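Local coordinates for protein halogenase (Chondromyces crocatus, PDB 3E1T) that binds FAD and, as a flavin-dependent halogenase, probably chlorinates a precursor in the biosynthesis of chondrochloren, at residues H44-S49 against A191-F196; W219-P224 against G233-R238; S24-R29 against R328-C333. All coordinates share one frame; numbering follows the deposited sequence.

Contact 1: H44-S49 against A191-F196. With FAD (flavin-adenine dinucleotide), chain C.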
# COMPACT_ATOMS: atom_id res chain seq x y z
N HIS A 44 11.04 -7.11 10.36
CA HIS A 44 9.92 -6.20 10.58
C HIS A 44 9.68 -5.27 9.41
O HIS A 44 10.62 -4.70 8.86
CB HIS A 44 10.11 -5.35 11.83
CG HIS A 44 9.04 -4.31 12.02
ND1 HIS A 44 9.16 -3.02 11.55
CD2 HIS A 44 7.82 -4.39 12.61
CE1 HIS A 44 8.06 -2.34 11.85
NE2 HIS A 44 7.24 -3.15 12.49
N GLN A 45 8.42 -5.11 9.05
CA GLN A 45 7.98 -4.09 8.12
C GLN A 45 6.55 -3.66 8.51
O GLN A 45 5.76 -4.47 9.01
CB GLN A 45 8.08 -4.63 6.67
CG GLN A 45 7.53 -3.77 5.52
CD GLN A 45 8.06 -2.35 5.43
OE1 GLN A 45 8.35 -1.69 6.43
NE2 GLN A 45 8.14 -1.84 4.22
N ILE A 46 6.24 -2.38 8.34
CA ILE A 46 4.88 -1.86 8.56
C ILE A 46 3.99 -2.27 7.38
O ILE A 46 4.49 -2.50 6.30
CB ILE A 46 4.89 -0.31 8.77
CG1 ILE A 46 3.53 0.20 9.30
CG2 ILE A 46 5.26 0.43 7.47
CD1 ILE A 46 3.15 -0.38 10.69
N GLY A 47 2.68 -2.35 7.59
CA GLY A 47 1.76 -2.74 6.53
C GLY A 47 1.05 -4.05 6.84
O GLY A 47 1.18 -5.02 6.10
N GLU A 48 0.23 -4.03 7.90
CA GLU A 48 -0.26 -5.23 8.58
C GLU A 48 -1.70 -5.62 8.26
O GLU A 48 -2.06 -6.80 8.29
CB GLU A 48 -0.07 -5.03 10.09
CG GLU A 48 1.41 -4.93 10.49
CD GLU A 48 1.68 -3.96 11.62
OE1 GLU A 48 2.71 -4.13 12.30
OE2 GLU A 48 0.89 -3.02 11.82
N SER A 49 -2.52 -4.64 7.92
CA SER A 49 -3.93 -4.88 7.65
C SER A 49 -4.18 -5.19 6.17
O SER A 49 -3.89 -4.37 5.30
CB SER A 49 -4.78 -3.69 8.13
OG SER A 49 -6.13 -4.07 8.35
N ALA A 191 3.54 9.27 9.57
CA ALA A 191 3.02 8.29 10.52
C ALA A 191 4.04 8.03 11.62
O ALA A 191 5.24 7.93 11.37
CB ALA A 191 2.66 7.00 9.83
N LEU A 192 3.55 7.94 12.85
CA LEU A 192 4.38 7.68 14.02
C LEU A 192 3.74 6.50 14.72
O LEU A 192 2.59 6.59 15.13
CB LEU A 192 4.37 8.90 14.94
CG LEU A 192 5.21 8.85 16.22
CD1 LEU A 192 6.70 8.76 15.89
CD2 LEU A 192 4.93 10.09 17.04
N TYR A 193 4.46 5.38 14.83
CA TYR A 193 3.81 4.15 15.28
C TYR A 193 4.64 3.26 16.21
O TYR A 193 5.86 3.19 16.09
CB TYR A 193 3.29 3.34 14.09
CG TYR A 193 4.36 2.70 13.24
CD1 TYR A 193 4.79 1.40 13.52
CD2 TYR A 193 4.94 3.38 12.16
CE1 TYR A 193 5.76 0.79 12.75
CE2 TYR A 193 5.93 2.78 11.38
CZ TYR A 193 6.33 1.47 11.69
OH TYR A 193 7.31 0.82 10.96
N GLY A 194 3.95 2.59 17.13
CA GLY A 194 4.55 1.60 18.01
C GLY A 194 3.66 0.40 18.24
O GLY A 194 2.66 0.20 17.54
N TYR A 195 4.03 -0.42 19.22
CA TYR A 195 3.27 -1.63 19.52
C TYR A 195 2.95 -1.74 21.00
O TYR A 195 3.78 -1.41 21.86
CB TYR A 195 4.02 -2.87 19.05
CG TYR A 195 4.18 -2.89 17.54
CD1 TYR A 195 3.26 -3.54 16.75
CD2 TYR A 195 5.25 -2.23 16.92
CE1 TYR A 195 3.40 -3.56 15.36
CE2 TYR A 195 5.38 -2.23 15.54
CZ TYR A 195 4.46 -2.89 14.77
OH TYR A 195 4.59 -2.91 13.41
N PHE A 196 1.74 -2.18 21.28
CA PHE A 196 1.24 -2.21 22.65
C PHE A 196 0.76 -3.61 23.01
O PHE A 196 0.23 -4.34 22.16
CB PHE A 196 0.12 -1.16 22.82
CG PHE A 196 0.60 0.27 22.69
CD1 PHE A 196 0.84 1.03 23.83
CD2 PHE A 196 0.83 0.84 21.44
CE1 PHE A 196 1.29 2.35 23.73
CE2 PHE A 196 1.28 2.16 21.32
CZ PHE A 196 1.51 2.91 22.47
PA FAD C . 8.35 -3.76 0.88
O1A FAD C . 7.36 -4.47 1.77
O2A FAD C . 8.90 -2.49 1.44
O5B FAD C . 9.58 -4.78 0.63
C5B FAD C . 10.66 -4.44 -0.22
C4B FAD C . 11.86 -5.33 0.09
O4B FAD C . 13.00 -4.94 -0.65
C3B FAD C . 12.26 -5.23 1.56
O3B FAD C . 12.26 -6.53 2.10
C2B FAD C . 13.66 -4.66 1.56
O2B FAD C . 14.45 -5.31 2.52
C1B FAD C . 14.14 -4.98 0.16
N9A FAD C . 15.14 -4.05 -0.40
C8A FAD C . 15.23 -2.69 -0.26
N7A FAD C . 16.30 -2.26 -0.98
C5A FAD C . 16.88 -3.33 -1.58
C6A FAD C . 18.01 -3.48 -2.40
N6A FAD C . 18.83 -2.45 -2.66
N1A FAD C . 18.34 -4.73 -2.85
C2A FAD C . 17.62 -5.84 -2.48
N3A FAD C . 16.53 -5.68 -1.65
C4A FAD C . 16.16 -4.45 -1.22
N1 FAD C . -0.36 -1.66 3.61
C2 FAD C . -1.37 -2.54 3.88
O2 FAD C . -1.65 -3.37 3.02
N3 FAD C . -2.04 -2.47 5.09
C4 FAD C . -1.69 -1.52 6.04
O4 FAD C . -2.27 -1.47 7.13
C4X FAD C . -0.68 -0.61 5.76
N5 FAD C . -0.30 0.35 6.68
C5X FAD C . 0.72 1.23 6.38
C6 FAD C . 1.10 2.21 7.30
C7 FAD C . 2.13 3.11 6.98
C7M FAD C . 2.38 4.29 7.88
C8 FAD C . 2.79 3.02 5.75
C8M FAD C . 3.76 4.09 5.28
C9 FAD C . 2.41 2.04 4.84
C9A FAD C . 1.37 1.14 5.15
N10 FAD C . 1.02 0.17 4.23
C10 FAD C . -0.00 -0.70 4.53
C1' FAD C . 1.81 -0.01 2.94
C2' FAD C . 2.77 -1.20 2.95
O2' FAD C . 3.77 -0.94 3.92
C3' FAD C . 3.44 -1.38 1.58
O3' FAD C . 2.55 -1.04 0.54
C4' FAD C . 3.92 -2.79 1.27
O4' FAD C . 4.89 -3.18 2.22
C5' FAD C . 4.54 -2.83 -0.13
O5' FAD C . 5.26 -4.01 -0.29
P FAD C . 6.52 -4.09 -1.29
O1P FAD C . 6.75 -5.54 -1.66
O2P FAD C . 6.26 -3.28 -2.53
O3P FAD C . 7.72 -3.39 -0.53
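Two side chains of one loop grip a single phenol oxygen: H44 NE2 donates to Y195 OH at 2.8 Å, and Y195 OH donates in turn to E48 OE1, 2.5 Å away. The first bond is nearly straight (165°) and lies in the imidazole plane; the second enters the carboxylate on its syn side. Held from both partners, the hydroxyl has little freedom to turn. The rings of H44 and Y195 meet rim to rim, almost at right angles. H44 reaches the strand because its CG stands anti to the backbone N (chi1 174°). E48 OE2 is hydrogen-bonded to S231 OG, which steadies the carboxylate. Beside this pair of bonds, I46 lies over the Y193 ring, with CD1 3.8 Å from the ring centroid, while H44 CE1 meets the edge of Y193 at its OH, 3.4 Å off. The loop also holds the cofactor. I46 O accepts from FAD O2' at 2.9 Å, and S49 O accepts from FAD N3 at 2.7 Å. A side chain on G47 would run into FAD O2'. From the strand, A191 CB touches the flavin methyl FAD C7M at 3.4 Å. A loop following the second strand of a Rossmann-type domain and running along the ribityl chain and flavin, while a sheet faces it, is consistent with the FAD cleft of flavin-dependent halogenases.

Contact 2: W219-P224 against G233-R238; sequences WFWYIP and GAVVSR
W221 lies flat over G233, the indole's six-membered ring covering the glycine CA at 3.5 Å from the ring centroid, only 7° off the ring normal. This is the tight spot: a CB on G233 would clash with W221 CZ2. W219 lies alongside V235, with V235 CB 3.8 Å from the centroid of the W219 five-membered ring, a less centred CH-pi contact. Both indoles bend across to the next strand because CG sits between the backbone N and the carbonyl carbon, with chi1 64° for W219. V235 CG2 fits between the two, 3.7 Å from W219 CZ2 and at the edge of W221. The F220–A234 pair faces the other side of the sheet, where A234 CB lies over the phenyl face, 3.9 Å from the F220 ring centroid, and helix 248-257 packs on both. Strands 218-224 and 229-237 form an antiparallel beta hairpin, with W219–V235 and W221–G233 as hydrogen-bonded pairs and F220–A234 the non-hydrogen-bonded pair between them. Its straightest bond, V235 N to W219 O, spans 2.7 Å at 178°. The indole nitrogens find partners outside the two segments: W219 NE1 is hydrogen-bonded to Y366 OH and W221 NE1 to S231 OG. W221 also touches the FAD. Replacing W221 by a leucine is likely to uncover the G233 CA and leave S231 OG without its indole donor. Past W221 the strand goes on pairing with residues before G233, I223 with S231, so the looser end is that of S237 and R238. There S237 is the N-cap of the following helix, its OG bonded to A240 N, and the partly exposed R238 forms a salt bridge with D285.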
# COMPACT_ATOMS: atom_id res chain seq x y z
N TRP A 219 -5.17 11.24 12.56
CA TRP A 219 -5.93 10.03 12.86
C TRP A 219 -5.04 8.88 13.30
O TRP A 219 -3.84 8.87 13.01
CB TRP A 219 -6.84 9.62 11.68
CG TRP A 219 -6.11 9.24 10.41
CD1 TRP A 219 -5.65 10.09 9.45
CD2 TRP A 219 -5.79 7.91 9.96
NE1 TRP A 219 -5.05 9.38 8.43
CE2 TRP A 219 -5.12 8.04 8.72
CE3 TRP A 219 -5.99 6.63 10.49
CZ2 TRP A 219 -4.64 6.94 8.00
CZ3 TRP A 219 -5.52 5.53 9.77
CH2 TRP A 219 -4.86 5.70 8.54
N PHE A 220 -5.64 7.93 14.00
CA PHE A 220 -4.94 6.75 14.51
C PHE A 220 -5.40 5.50 13.78
O PHE A 220 -6.58 5.38 13.42
CB PHE A 220 -5.25 6.56 16.00
CG PHE A 220 -4.27 7.21 16.92
CD1 PHE A 220 -3.09 6.55 17.27
CD2 PHE A 220 -4.54 8.45 17.47
CE1 PHE A 220 -2.18 7.14 18.14
CE2 PHE A 220 -3.65 9.06 18.34
CZ PHE A 220 -2.46 8.41 18.69
N TRP A 221 -4.49 4.56 13.57
CA TRP A 221 -4.89 3.18 13.33
C TRP A 221 -4.63 2.34 14.57
O TRP A 221 -3.77 2.68 15.39
CB TRP A 221 -4.20 2.57 12.09
CG TRP A 221 -2.76 2.13 12.28
CD1 TRP A 221 -2.33 1.00 12.91
CD2 TRP A 221 -1.59 2.80 11.78
NE1 TRP A 221 -0.95 0.93 12.86
CE2 TRP A 221 -0.47 2.01 12.17
CE3 TRP A 221 -1.37 3.99 11.07
CZ2 TRP A 221 0.84 2.38 11.86
CZ3 TRP A 221 -0.06 4.34 10.75
CH2 TRP A 221 1.04 3.54 11.16
N TYR A 222 -5.37 1.24 14.69
CA TYR A 222 -5.35 0.36 15.87
C TYR A 222 -5.64 -1.04 15.33
O TYR A 222 -6.78 -1.38 15.07
CB TYR A 222 -6.43 0.77 16.87
CG TYR A 222 -6.40 0.04 18.22
CD1 TYR A 222 -5.68 0.56 19.29
CD2 TYR A 222 -7.11 -1.14 18.42
CE1 TYR A 222 -5.66 -0.08 20.53
CE2 TYR A 222 -7.10 -1.81 19.68
CZ TYR A 222 -6.36 -1.26 20.72
OH TYR A 222 -6.32 -1.87 21.97
N ILE A 223 -4.58 -1.81 15.13
CA ILE A 223 -4.67 -3.10 14.45
C ILE A 223 -4.29 -4.19 15.44
O ILE A 223 -3.16 -4.20 15.94
CB ILE A 223 -3.73 -3.18 13.24
CG1 ILE A 223 -4.04 -2.06 12.23
CG2 ILE A 223 -3.80 -4.57 12.59
CD1 ILE A 223 -2.97 -1.87 11.14
N PRO A 224 -5.23 -5.11 15.73
CA PRO A 224 -4.88 -6.25 16.58
C PRO A 224 -4.10 -7.30 15.80
O PRO A 224 -4.56 -7.76 14.74
CB PRO A 224 -6.24 -6.79 17.03
CG PRO A 224 -7.21 -6.40 15.92
CD PRO A 224 -6.64 -5.14 15.29
N GLY A 233 -0.72 3.52 15.42
CA GLY A 233 -0.02 4.58 14.72
C GLY A 233 -0.84 5.84 14.59
O GLY A 233 -2.05 5.77 14.34
N ALA A 234 -0.18 6.98 14.77
CA ALA A 234 -0.77 8.29 14.54
C ALA A 234 -0.27 8.82 13.19
O ALA A 234 0.94 8.82 12.92
CB ALA A 234 -0.40 9.24 15.65
N VAL A 235 -1.23 9.21 12.35
CA VAL A 235 -0.94 9.81 11.05
C VAL A 235 -1.27 11.30 11.23
O VAL A 235 -2.43 11.67 11.40
CB VAL A 235 -1.78 9.18 9.92
CG1 VAL A 235 -1.55 9.89 8.59
CG2 VAL A 235 -1.49 7.65 9.78
N VAL A 236 -0.22 12.13 11.23
CA VAL A 236 -0.35 13.57 11.48
C VAL A 236 0.29 14.38 10.33
O VAL A 236 0.76 13.80 9.36
CB VAL A 236 0.23 13.94 12.89
CG1 VAL A 236 -0.54 13.20 14.02
CG2 VAL A 236 1.72 13.61 12.99
N SER A 237 0.29 15.71 10.43
CA SER A 237 0.87 16.56 9.40
C SER A 237 2.39 16.44 9.36
O SER A 237 3.05 16.33 10.40
CB SER A 237 0.47 18.03 9.60
OG SER A 237 1.36 18.66 10.52
N ARG A 238 2.94 16.49 8.15
CA ARG A 238 4.38 16.57 7.93
C ARG A 238 5.02 17.70 8.76
O ARG A 238 6.13 17.56 9.26
CB ARG A 238 4.69 16.78 6.44
CG ARG A 238 6.15 16.52 6.09
CD ARG A 238 6.51 16.88 4.64
NE ARG A 238 7.81 16.30 4.28
CZ ARG A 238 8.98 16.86 4.54
NH1 ARG A 238 9.05 18.04 5.14
NH2 ARG A 238 10.11 16.25 4.19

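Contact 3: S24-R29 against R328-C333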
# COMPACT_ATOMS: atom_id res chain seq x y z
N SER A 24 7.27 -15.81 -7.61
CA SER A 24 6.47 -17.05 -7.60
C SER A 24 5.68 -17.26 -8.88
O SER A 24 5.71 -18.35 -9.44
CB SER A 24 5.53 -17.08 -6.40
OG SER A 24 6.25 -17.00 -5.19
N PHE A 25 4.98 -16.23 -9.35
CA PHE A 25 4.08 -16.34 -10.51
C PHE A 25 4.79 -16.62 -11.85
O PHE A 25 4.19 -17.18 -12.77
CB PHE A 25 3.23 -15.07 -10.67
CG PHE A 25 2.03 -14.99 -9.76
CD1 PHE A 25 1.39 -16.14 -9.31
CD2 PHE A 25 1.53 -13.76 -9.37
CE1 PHE A 25 0.27 -16.06 -8.48
CE2 PHE A 25 0.42 -13.66 -8.54
CZ PHE A 25 -0.22 -14.82 -8.09
N VAL A 26 6.02 -16.16 -11.98
CA VAL A 26 6.77 -16.41 -13.21
C VAL A 26 7.42 -17.80 -13.14
O VAL A 26 7.40 -18.54 -14.12
CB VAL A 26 7.81 -15.29 -13.52
CG1 VAL A 26 8.65 -15.65 -14.75
CG2 VAL A 26 7.11 -13.94 -13.73
N ALA A 27 7.98 -18.15 -11.99
CA ALA A 27 8.57 -19.47 -11.77
C ALA A 27 7.54 -20.59 -11.92
O ALA A 27 7.85 -21.66 -12.45
CB ALA A 27 9.24 -19.54 -10.42
N MET A 28 6.32 -20.33 -11.45
CA MET A 28 5.18 -21.24 -11.62
C MET A 28 4.89 -21.58 -13.08
O MET A 28 4.24 -22.59 -13.37
CB MET A 28 3.92 -20.66 -10.97
CG MET A 28 3.84 -20.81 -9.46
SD MET A 28 2.41 -19.99 -8.70
CE MET A 28 1.08 -20.59 -9.73
N ARG A 29 5.36 -20.74 -13.99
CA ARG A 29 5.17 -20.93 -15.43
C ARG A 29 6.40 -21.65 -16.01
O ARG A 29 6.44 -21.97 -17.21
CB ARG A 29 4.94 -19.58 -16.10
CG ARG A 29 3.98 -19.52 -17.30
CD ARG A 29 2.88 -20.59 -17.32
NE ARG A 29 1.53 -20.08 -17.65
CZ ARG A 29 1.18 -19.46 -18.78
NH1 ARG A 29 2.06 -19.21 -19.74
NH2 ARG A 29 -0.08 -19.07 -18.94
N ARG A 328 2.18 -11.45 -15.50
CA ARG A 328 1.47 -11.73 -16.75
C ARG A 328 2.15 -11.16 -17.98
O ARG A 328 2.13 -11.80 -19.04
CB ARG A 328 0.03 -11.21 -16.70
CG ARG A 328 -0.88 -12.04 -15.85
CD ARG A 328 -2.28 -11.48 -15.84
NE ARG A 328 -3.10 -12.26 -14.92
CZ ARG A 328 -4.25 -11.86 -14.41
NH1 ARG A 328 -4.75 -10.67 -14.73
NH2 ARG A 328 -4.90 -12.65 -13.57
N ALA A 329 2.73 -9.97 -17.85
CA ALA A 329 3.47 -9.40 -18.96
C ALA A 329 4.69 -10.27 -19.25
O ALA A 329 4.93 -10.64 -20.41
CB ALA A 329 3.88 -7.95 -18.67
N ILE A 330 5.42 -10.63 -18.20
CA ILE A 330 6.62 -11.45 -18.31
C ILE A 330 6.34 -12.88 -18.81
O ILE A 330 7.05 -13.37 -19.69
CB ILE A 330 7.40 -11.49 -16.98
CG1 ILE A 330 7.97 -10.10 -16.66
CG2 ILE A 330 8.54 -12.52 -17.04
CD1 ILE A 330 8.58 -9.99 -15.28
N ASN A 331 5.31 -13.53 -18.26
CA ASN A 331 4.92 -14.89 -18.68
C ASN A 331 4.40 -14.94 -20.12
O ASN A 331 4.56 -15.95 -20.80
CB ASN A 331 3.88 -15.49 -17.73
CG ASN A 331 4.46 -15.89 -16.39
OD1 ASN A 331 5.68 -16.09 -16.25
ND2 ASN A 331 3.59 -16.02 -15.38
N THR A 332 3.81 -13.84 -20.58
CA THR A 332 3.27 -13.75 -21.94
C THR A 332 4.36 -13.44 -22.98
O THR A 332 4.29 -13.90 -24.11
CB THR A 332 2.13 -12.72 -22.02
OG1 THR A 332 1.11 -13.05 -21.07
CG2 THR A 332 1.50 -12.71 -23.40
N CYS A 333 5.35 -12.65 -22.58
CA CYS A 333 6.47 -12.30 -23.46
C CYS A 333 7.51 -13.42 -23.56
O CYS A 333 8.09 -13.64 -24.62
CB CYS A 333 7.12 -10.99 -23.00
SG CYS A 333 6.06 -9.54 -23.26
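Helix 17-27 is the first helix of the Rossmann-type FAD-binding domain, and its start, with the turn before it, carries what is probably the GxGxxG dinucleotide-binding motif; near its C-terminal end it packs on helix 315-333 mainly around N331. N331 ND2 donates to F25 O at 2.9 Å and 165°. With CG opposite the carbonyl carbon and beside the backbone N (chi1 -73°), the N331 amide reaches across to the F25 carbonyl. The F25 oxygen lies close to the amide plane of N331, but the donor stands well above the F25 carbonyl plane. The same ND2 also bonds to L500 O, a second bond that further fixes the rotation of the amide. Its other end, N331 OD1, lies against V26, 3.2 Å from V26 CA and 3.4 Å from V26 CG1, and takes a weak hydrogen bond from H31. R29 adds its CB and CG against the N331 amide, R29 CB being 3.7 Å from N331 CG, while R29 NE forms a salt bridge with D498. Helix 17-27 makes the beta-alpha-beta crossover between the parallel strands 10-13 and 33-36, so this contact sets helix 315-333 against the crossover helix. Both methyls of V26 lean on I330, with V26 CG2 3.9 Å from I330 CG2. I330 reaches on to F163 and V165 of strand 163-166, which lies next to strand 10-13 in the parallel sheet.

From the N terminus, helix 17-27 supplies the first half of contact 3, and its partner arrives only after about 300 residues, so that both other contacts fall within this long loop. Contact 1 opens next, on the FAD-binding loop at 44-49, and closes on strand 189-197. Contact 2 then follows in series as a short hairpin closure, crossing neither. Contacts 1 and 2 share one sheet, with centres about 9 Å apart; L192 N to A234 O is a probable hydrogen bond, 2.8 Å long, and Y193 CB packs on W221. Contact 3 lies across the chain's centre, about 32 Å from contact 1 between centres, tying two helices of the nucleotide-binding part together.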